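Long-range contacts in carboxyvinyl-carboxyphosphonate phosphorylmutase (Bacillus anthracis, PDB 4IQD), which belongs to the phosphoenolpyruvate phosphomutase family of TIM-barrel proteins and carries pyruvic acid in its barrel pocket: residues Asp125-Lys130 with Lys139-Glu144; Ser159-Ala164 with Gly188-Phe193. One frame throughout, in Å; residues are numbered along the deposited sequence.

Contact 1 is a loop closure at the surface and contact 2 joins adjacent parallel strands in the buried barrel wall; the pair illustrates how neighbouring units of one barrel can be held together by quite different means. Contact 1 comes first along the chain and closes before contact 2 opens: residues Asp-125 to Lys-130 leave strand 120-124, and Lys-139 to Glu-144 lead into helix 143-156, which is followed by strand 161-166, where contact 2 begins. Their centres lie about 18 Å apart, and the nearest atoms about 6 Å, so the two do not touch. Strand 161-166 relates them, since its later residues Arg-165 and Thr-166 bond to Asp-125.

Contact 1: residues Asp125-Lys130 with Lys139-Glu144; sequences DQQLPK and KLVTTE
Gln-127 and Lys-139 lie side by side with their side chains pointing the same way, CG and CD of the lysine running along the glutamine and meeting its CB and its amide oxygen. CB of Gln-127 rests 3.8 Å from CG of Lys-139, and the amide oxygen OE1 comes 3.2 Å from the lysine CD. Two bends, at chi2 and chi3, shape the lysine chain as it runs alongside the glutamine. Gln-127 also reaches Val-141: with CG anti to the backbone N (chi1 -158°), that carbon meets the valine CG1 at 3.6 Å, the two side chains crossing at a slant.

Leu-140 serves the other side of the bridge. Its CD2 lies 3.8 Å from CA of Gln-126 and equally near OD1 of Asp-125, so a methyl group meets the backbone of Gln-126 beside a carboxylate. That carboxylate is engaged elsewhere: OD2 bonds to Thr-166 and Tyr-184, OD1 to the backbone N of Asp-167.

Between these side chains, a single beta bridge pairs Gln-126 with Leu-140. The N-H of Val-141 donates to O of Asp-125 (2.8 Å). The second link, from N of Gln-127 to O of Lys-139, is longer at 3.3 Å.

This lone bridge closes the loop that runs from the C-terminal end of barrel strand 120-124 to helix 143-156, whose N-cap is Thr-142, and the Gln-126 side chain lies about 9 Å from a bound pyruvic acid. Leu-140 and Thr-143 both pack on Arg-180 of helix 174-187, while Asp-125 is joined through its backbone to Arg-165 of strand 161-166.

Contact 2: residues Ser159-Ala164 with Gly188-Phe193; sequences SLYIVA and GADAIF
CB of Asp-190 sits over one face of the Tyr-161 ring, 3.6 Å from the ring centroid in a CH-pi contact displaced toward the rim. With CG beside its own backbone N (chi1 -48°), the carboxylate turns back to the neighbouring strand, where OD2 accepts a straight, short bond from N of Ile-162 (2.6 Å) on its anti lone pair. In turn, N of Asp-190 donates to O of Ile-162 at 2.8 Å, so side chain and backbone of Asp-190 together grip one residue.

Beyond this point the backbones pair as parallel strands, Val-163 with Ala-191 and Ala-164 with Ile-192, completing the beta-alpha-beta crossover through helix 174-187 that recurs in TIM barrels. Ala-164 is bonded through both its N, to O of Ala-191, and its O, to N of Phe-193 (2.9 Å). The alanines fit closely against their neighbours: CB of Ala-164 touches CB of Ala-189 and CD1 of Ile-192, each at 3.9 Å, while CB of Ala-191 meets CG2 of Val-163.

The Ser-159 end is looser and wetter. There a water bridges O of Leu-160 and OD2 of Asp-190 (3.0 Å). Gly-188 ends helix 174-187 in a Schellman motif near Ile-162.

Contact 1: residues Asp125-Lys130 with Lys139-Glu144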
ATOM      1  N   ASP A 125      18.429  15.800 -12.072  1.00 26.42           N
ATOM      2  CA  ASP A 125      18.618  16.747 -13.169  1.00 23.15           C
ATOM      3  C   ASP A 125      17.951  16.304 -14.468  1.00 21.54           C
ATOM      4  O   ASP A 125      18.164  16.907 -15.516  1.00 23.50           O
ATOM      5  CB  ASP A 125      20.105  17.045 -13.405  1.00 22.16           C
ATOM      6  CG  ASP A 125      20.931  15.795 -13.682  1.00 26.25           C
ATOM      7  OD1 ASP A 125      20.362  14.688 -13.766  1.00 26.92           O
ATOM      8  OD2 ASP A 125      22.165  15.932 -13.825  1.00 25.48           O
ATOM      9  N   GLN A 126      17.146  15.250 -14.396  1.00 22.87           N
ATOM     10  CA  GLN A 126      16.353  14.834 -15.541  1.00 27.62           C
ATOM     11  C   GLN A 126      15.406  15.959 -15.907  1.00 26.86           C
ATOM     12  O   GLN A 126      15.004  16.742 -15.049  1.00 23.13           O
ATOM     13  CB  GLN A 126      15.563  13.567 -15.220  1.00 34.39           C
ATOM     14  CG  GLN A 126      16.310  12.276 -15.500  1.00 40.86           C
ATOM     15  CD  GLN A 126      15.991  11.707 -16.869  1.00 47.20           C
ATOM     16  OE1 GLN A 126      15.099  12.195 -17.565  1.00 48.91           O
ATOM     17  NE2 GLN A 126      16.716  10.666 -17.262  1.00 49.02           N
ATOM     18  N   GLN A 127      15.061  16.052 -17.183  1.00 30.00           N
ATOM     19  CA  GLN A 127      14.169  17.106 -17.636  1.00 33.12           C
ATOM     20  C   GLN A 127      12.763  16.546 -17.771  1.00 35.49           C
ATOM     21  O   GLN A 127      12.528  15.608 -18.528  1.00 37.25           O
ATOM     22  CB  GLN A 127      14.663  17.693 -18.959  1.00 35.45           C
ATOM     23  CG  GLN A 127      14.157  19.095 -19.244  1.00 37.11           C
ATOM     24  CD  GLN A 127      12.915  19.099 -20.102  1.00 43.60           C
ATOM     25  OE1 GLN A 127      12.994  18.976 -21.324  1.00 46.17           O
ATOM     26  NE2 GLN A 127      11.756  19.239 -19.469  1.00 47.77           N
ATOM     27  N   LEU A 128      11.834  17.122 -17.015  1.00 37.94           N
ATOM     28  CA  LEU A 128      10.468  16.618 -16.954  1.00 40.74           C
ATOM     29  C   LEU A 128       9.441  17.743 -17.024  1.00 41.95           C
ATOM     30  O   LEU A 128       9.692  18.844 -16.535  1.00 40.43           O
ATOM     31  CB  LEU A 128      10.265  15.795 -15.681  1.00 41.68           C
ATOM     32  CG  LEU A 128      10.581  14.307 -15.819  1.00 42.64           C
ATOM     33  CD1 LEU A 128      11.154  13.751 -14.527  1.00 41.62           C
ATOM     34  CD2 LEU A 128       9.327  13.547 -16.224  1.00 43.99           C
ATOM     35  N   PRO A 129       8.281  17.473 -17.645  1.00 44.53           N
ATOM     36  CA  PRO A 129       7.951  16.206 -18.307  1.00 45.94           C
ATOM     37  C   PRO A 129       8.594  16.125 -19.680  1.00 47.68           C
ATOM     38  O   PRO A 129       9.150  17.113 -20.157  1.00 48.79           O
ATOM     39  CB  PRO A 129       6.433  16.281 -18.450  1.00 49.39           C
ATOM     40  CG  PRO A 129       6.155  17.732 -18.568  1.00 49.35           C
ATOM     41  CD  PRO A 129       7.146  18.411 -17.666  1.00 47.38           C
ATOM     42  N   LYS A 130       8.518  14.957 -20.305  1.00 49.94           N
ATOM     43  CA  LYS A 130       9.115  14.758 -21.615  1.00 50.56           C
ATOM     44  C   LYS A 130       8.215  15.326 -22.701  1.00 47.67           C
ATOM     45  O   LYS A 130       6.992  15.346 -22.557  1.00 48.37           O
ATOM     46  CB  LYS A 130       9.342  13.273 -21.869  1.00 54.72           C
ATOM     47  CG  LYS A 130       9.800  12.500 -20.646  1.00 57.82           C
ATOM     48  CD  LYS A 130      11.230  12.840 -20.274  1.00 59.82           C
ATOM     49  CE  LYS A 130      11.687  12.009 -19.086  1.00 61.95           C
ATOM     50  NZ  LYS A 130      11.500  10.550 -19.322  1.00 64.13           N
ATOM     51  N   LYS A 139      17.026  13.447 -22.047  1.00 37.70           N
ATOM     52  CA  LYS A 139      17.673  14.742 -21.923  1.00 37.25           C
ATOM     53  C   LYS A 139      17.618  15.246 -20.488  1.00 34.47           C
ATOM     54  O   LYS A 139      16.745  14.858 -19.715  1.00 36.84           O
ATOM     55  CB  LYS A 139      17.035  15.762 -22.860  1.00 42.11           C
ATOM     56  CG  LYS A 139      15.737  16.338 -22.349  1.00 47.99           C
ATOM     57  CD  LYS A 139      15.586  17.783 -22.784  1.00 53.88           C
ATOM     58  CE  LYS A 139      15.551  17.906 -24.299  1.00 58.38           C
ATOM     59  NZ  LYS A 139      15.370  19.320 -24.737  1.00 60.42           N
ATOM     60  N   LEU A 140      18.563  16.112 -20.142  1.00 30.10           N
ATOM     61  CA  LEU A 140      18.657  16.651 -18.792  1.00 25.33           C
ATOM     62  C   LEU A 140      18.511  18.159 -18.825  1.00 24.35           C
ATOM     63  O   LEU A 140      18.657  18.780 -19.876  1.00 23.53           O
ATOM     64  CB  LEU A 140      20.012  16.306 -18.185  1.00 22.47           C
ATOM     65  CG  LEU A 140      20.441  14.844 -18.256  1.00 30.47           C
ATOM     66  CD1 LEU A 140      21.870  14.713 -17.783  1.00 31.09           C
ATOM     67  CD2 LEU A 140      19.516  13.971 -17.425  1.00 32.44           C
ATOM     68  N   VAL A 141      18.228  18.746 -17.670  1.00 22.83           N
ATOM     69  CA  VAL A 141      18.193  20.193 -17.553  1.00 22.36           C
ATOM     70  C   VAL A 141      19.619  20.692 -17.444  1.00 27.62           C
ATOM     71  O   VAL A 141      20.542  19.906 -17.232  1.00 25.07           O
ATOM     72  CB  VAL A 141      17.426  20.648 -16.306  1.00 24.28           C
ATOM     73  CG1 VAL A 141      16.005  20.115 -16.330  1.00 23.45           C
ATOM     74  CG2 VAL A 141      18.153  20.207 -15.041  1.00 24.96           C
ATOM     75  N   THR A 142      19.802  21.997 -17.591  1.00 28.99           N
ATOM     76  CA  THR A 142      21.125  22.576 -17.455  1.00 27.91           C
ATOM     77  C   THR A 142      21.594  22.403 -16.025  1.00 28.12           C
ATOM     78  O   THR A 142      20.789  22.201 -15.115  1.00 27.96           O
ATOM     79  CB  THR A 142      21.133  24.066 -17.798  1.00 30.43           C
ATOM     80  OG1 THR A 142      20.217  24.756 -16.940  1.00 33.27           O
ATOM     81  CG2 THR A 142      20.726  24.277 -19.240  1.00 32.58           C
ATOM     82  N   THR A 143      22.903  22.474 -15.834  1.00 23.50           N
ATOM     83  CA  THR A 143      23.480  22.363 -14.508  1.00 22.59           C
ATOM     84  C   THR A 143      22.915  23.444 -13.594  1.00 24.27           C
ATOM     85  O   THR A 143      22.559  23.169 -12.451  1.00 26.30           O
ATOM     86  CB  THR A 143      25.009  22.468 -14.560  1.00 23.87           C
ATOM     87  OG1 THR A 143      25.522  21.475 -15.456  1.00 26.25           O
ATOM     88  CG2 THR A 143      25.603  22.251 -13.182  1.00 26.18           C
ATOM     89  N   GLU A 144      22.818  24.663 -14.115  1.00 27.43           N
ATOM     90  CA  GLU A 144      22.276  25.795 -13.368  1.00 28.95           C
ATOM     91  C   GLU A 144      20.843  25.533 -12.942  1.00 29.08           C
ATOM     92  O   GLU A 144      20.421  25.925 -11.853  1.00 31.79           O
ATOM     93  CB  GLU A 144      22.315  27.063 -14.220  1.00 33.53           C
ATOM     94  CG  GLU A 144      21.496  28.213 -13.651  1.00 40.04           C
ATOM     95  CD  GLU A 144      21.359  29.371 -14.617  1.00 48.60           C
ATOM     96  OE1 GLU A 144      20.800  29.168 -15.717  1.00 53.33           O
ATOM     97  OE2 GLU A 144      21.813  30.484 -14.277  1.00 50.39           O
TER

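Contact 2: residues Ser159-Ala164 with Gly188-Phe193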
ATOM      1  N   SER A 159      16.904  22.393   7.156  1.00 28.04           N
ATOM      2  CA  SER A 159      16.954  21.212   8.009  1.00 27.73           C
ATOM      3  C   SER A 159      16.819  19.935   7.189  1.00 26.64           C
ATOM      4  O   SER A 159      16.754  18.839   7.736  1.00 26.79           O
ATOM      5  CB  SER A 159      15.851  21.276   9.066  1.00 29.77           C
ATOM      6  OG  SER A 159      14.589  21.520   8.468  1.00 31.53           O
ATOM      7  N   LEU A 160      16.785  20.088   5.872  1.00 27.20           N
ATOM      8  CA  LEU A 160      16.567  18.966   4.970  1.00 30.15           C
ATOM      9  C   LEU A 160      17.866  18.504   4.315  1.00 28.57           C
ATOM     10  O   LEU A 160      18.532  19.275   3.626  1.00 29.24           O
ATOM     11  CB  LEU A 160      15.552  19.356   3.896  1.00 30.15           C
ATOM     12  CG  LEU A 160      14.539  18.299   3.463  1.00 26.27           C
ATOM     13  CD1 LEU A 160      13.799  17.728   4.666  1.00 27.30           C
ATOM     14  CD2 LEU A 160      13.559  18.906   2.478  1.00 22.36           C
ATOM     15  N   TYR A 161      18.216  17.243   4.537  1.00 24.75           N
ATOM     16  CA  TYR A 161      19.398  16.647   3.929  1.00 22.47           C
ATOM     17  C   TYR A 161      19.106  16.434   2.454  1.00 23.61           C
ATOM     18  O   TYR A 161      18.055  15.913   2.095  1.00 26.70           O
ATOM     19  CB  TYR A 161      19.701  15.316   4.613  1.00 23.58           C
ATOM     20  CG  TYR A 161      21.063  14.724   4.323  1.00 23.50           C
ATOM     21  CD1 TYR A 161      22.160  15.030   5.122  1.00 22.96           C
ATOM     22  CD2 TYR A 161      21.244  13.832   3.277  1.00 24.95           C
ATOM     23  CE1 TYR A 161      23.402  14.478   4.874  1.00 23.53           C
ATOM     24  CE2 TYR A 161      22.481  13.274   3.021  1.00 26.78           C
ATOM     25  CZ  TYR A 161      23.557  13.601   3.821  1.00 24.37           C
ATOM     26  OH  TYR A 161      24.787  13.045   3.567  1.00 21.17           O
ATOM     27  N   ILE A 162      20.022  16.855   1.591  1.00 22.39           N
ATOM     28  CA  ILE A 162      19.765  16.779   0.163  1.00 21.86           C
ATOM     29  C   ILE A 162      20.660  15.792  -0.553  1.00 23.25           C
ATOM     30  O   ILE A 162      21.885  15.903  -0.510  1.00 25.95           O
ATOM     31  CB  ILE A 162      19.962  18.127  -0.526  1.00 23.51           C
ATOM     32  CG1 ILE A 162      19.114  19.204   0.143  1.00 24.62           C
ATOM     33  CG2 ILE A 162      19.609  18.005  -1.993  1.00 16.86           C
ATOM     34  CD1 ILE A 162      19.320  20.572  -0.451  1.00 24.07           C
ATOM     35  N   VAL A 163      20.037  14.833  -1.225  1.00 21.88           N
ATOM     36  CA  VAL A 163      20.755  13.954  -2.130  1.00 23.12           C
ATOM     37  C   VAL A 163      20.430  14.364  -3.561  1.00 24.49           C
ATOM     38  O   VAL A 163      19.263  14.481  -3.926  1.00 23.59           O
ATOM     39  CB  VAL A 163      20.371  12.478  -1.909  1.00 26.71           C
ATOM     40  CG1 VAL A 163      21.006  11.598  -2.972  1.00 29.36           C
ATOM     41  CG2 VAL A 163      20.782  12.028  -0.515  1.00 23.64           C
ATOM     42  N   ALA A 164      21.463  14.602  -4.365  1.00 22.81           N
ATOM     43  CA  ALA A 164      21.263  15.016  -5.749  1.00 23.89           C
ATOM     44  C   ALA A 164      21.579  13.892  -6.732  1.00 22.38           C
ATOM     45  O   ALA A 164      22.674  13.332  -6.722  1.00 22.10           O
ATOM     46  CB  ALA A 164      22.097  16.249  -6.062  1.00 25.24           C
ATOM     47  N   GLY A 188      24.600  23.096  -2.438  1.00 27.99           N
ATOM     48  CA  GLY A 188      24.032  22.749  -1.151  1.00 24.95           C
ATOM     49  C   GLY A 188      23.747  21.277  -0.946  1.00 22.02           C
ATOM     50  O   GLY A 188      23.401  20.867   0.158  1.00 21.97           O
ATOM     51  N   ALA A 189      23.882  20.480  -1.999  1.00 24.67           N
ATOM     52  CA  ALA A 189      23.632  19.047  -1.881  1.00 25.42           C
ATOM     53  C   ALA A 189      24.633  18.411  -0.922  1.00 24.81           C
ATOM     54  O   ALA A 189      25.807  18.777  -0.909  1.00 23.19           O
ATOM     55  CB  ALA A 189      23.687  18.375  -3.243  1.00 26.43           C
ATOM     56  N   ASP A 190      24.158  17.471  -0.111  1.00 22.85           N
ATOM     57  CA  ASP A 190      24.986  16.848   0.915  1.00 19.12           C
ATOM     58  C   ASP A 190      25.523  15.496   0.459  1.00 19.78           C
ATOM     59  O   ASP A 190      26.423  14.933   1.083  1.00 19.64           O
ATOM     60  CB  ASP A 190      24.185  16.677   2.205  1.00 20.37           C
ATOM     61  CG  ASP A 190      23.440  17.937   2.597  1.00 21.35           C
ATOM     62  OD1 ASP A 190      24.100  18.926   2.975  1.00 25.08           O
ATOM     63  OD2 ASP A 190      22.193  17.939   2.533  1.00 21.37           O
ATOM     64  N   ALA A 191      24.967  14.983  -0.634  1.00 21.16           N
ATOM     65  CA  ALA A 191      25.322  13.660  -1.136  1.00 22.97           C
ATOM     66  C   ALA A 191      24.981  13.529  -2.616  1.00 21.98           C
ATOM     67  O   ALA A 191      24.112  14.239  -3.119  1.00 23.40           O
ATOM     68  CB  ALA A 191      24.604  12.584  -0.329  1.00 21.02           C
ATOM     69  N   ILE A 192      25.658  12.615  -3.305  1.00 19.35           N
ATOM     70  CA  ILE A 192      25.420  12.413  -4.733  1.00 22.02           C
ATOM     71  C   ILE A 192      24.989  10.986  -5.095  1.00 23.59           C
ATOM     72  O   ILE A 192      25.548  10.006  -4.607  1.00 26.31           O
ATOM     73  CB  ILE A 192      26.647  12.814  -5.581  1.00 19.37           C
ATOM     74  CG1 ILE A 192      26.984  14.289  -5.368  1.00 20.11           C
ATOM     75  CG2 ILE A 192      26.385  12.574  -7.051  1.00 18.71           C
ATOM     76  CD1 ILE A 192      25.902  15.238  -5.843  1.00 16.39           C
ATOM     77  N   PHE A 193      23.975  10.902  -5.953  1.00 21.18           N
ATOM     78  CA  PHE A 193      23.489   9.658  -6.532  1.00 20.47           C
ATOM     79  C   PHE A 193      23.897   9.695  -8.009  1.00 23.31           C
ATOM     80  O   PHE A 193      23.212  10.308  -8.827  1.00 28.37           O
ATOM     81  CB  PHE A 193      21.962   9.616  -6.357  1.00 22.20           C
ATOM     82  CG  PHE A 193      21.259   8.433  -7.003  1.00 24.81           C
ATOM     83  CD1 PHE A 193      21.926   7.499  -7.783  1.00 28.13           C
ATOM     84  CD2 PHE A 193      19.895   8.278  -6.821  1.00 22.52           C
ATOM     85  CE1 PHE A 193      21.247   6.451  -8.366  1.00 30.96           C
ATOM     86  CE2 PHE A 193      19.213   7.225  -7.396  1.00 26.30           C
ATOM     87  CZ  PHE A 193      19.888   6.315  -8.169  1.00 29.42           C
TER
HETATM   88  O   HOH W   1      21.086  20.261   4.132  1.00 21.79           O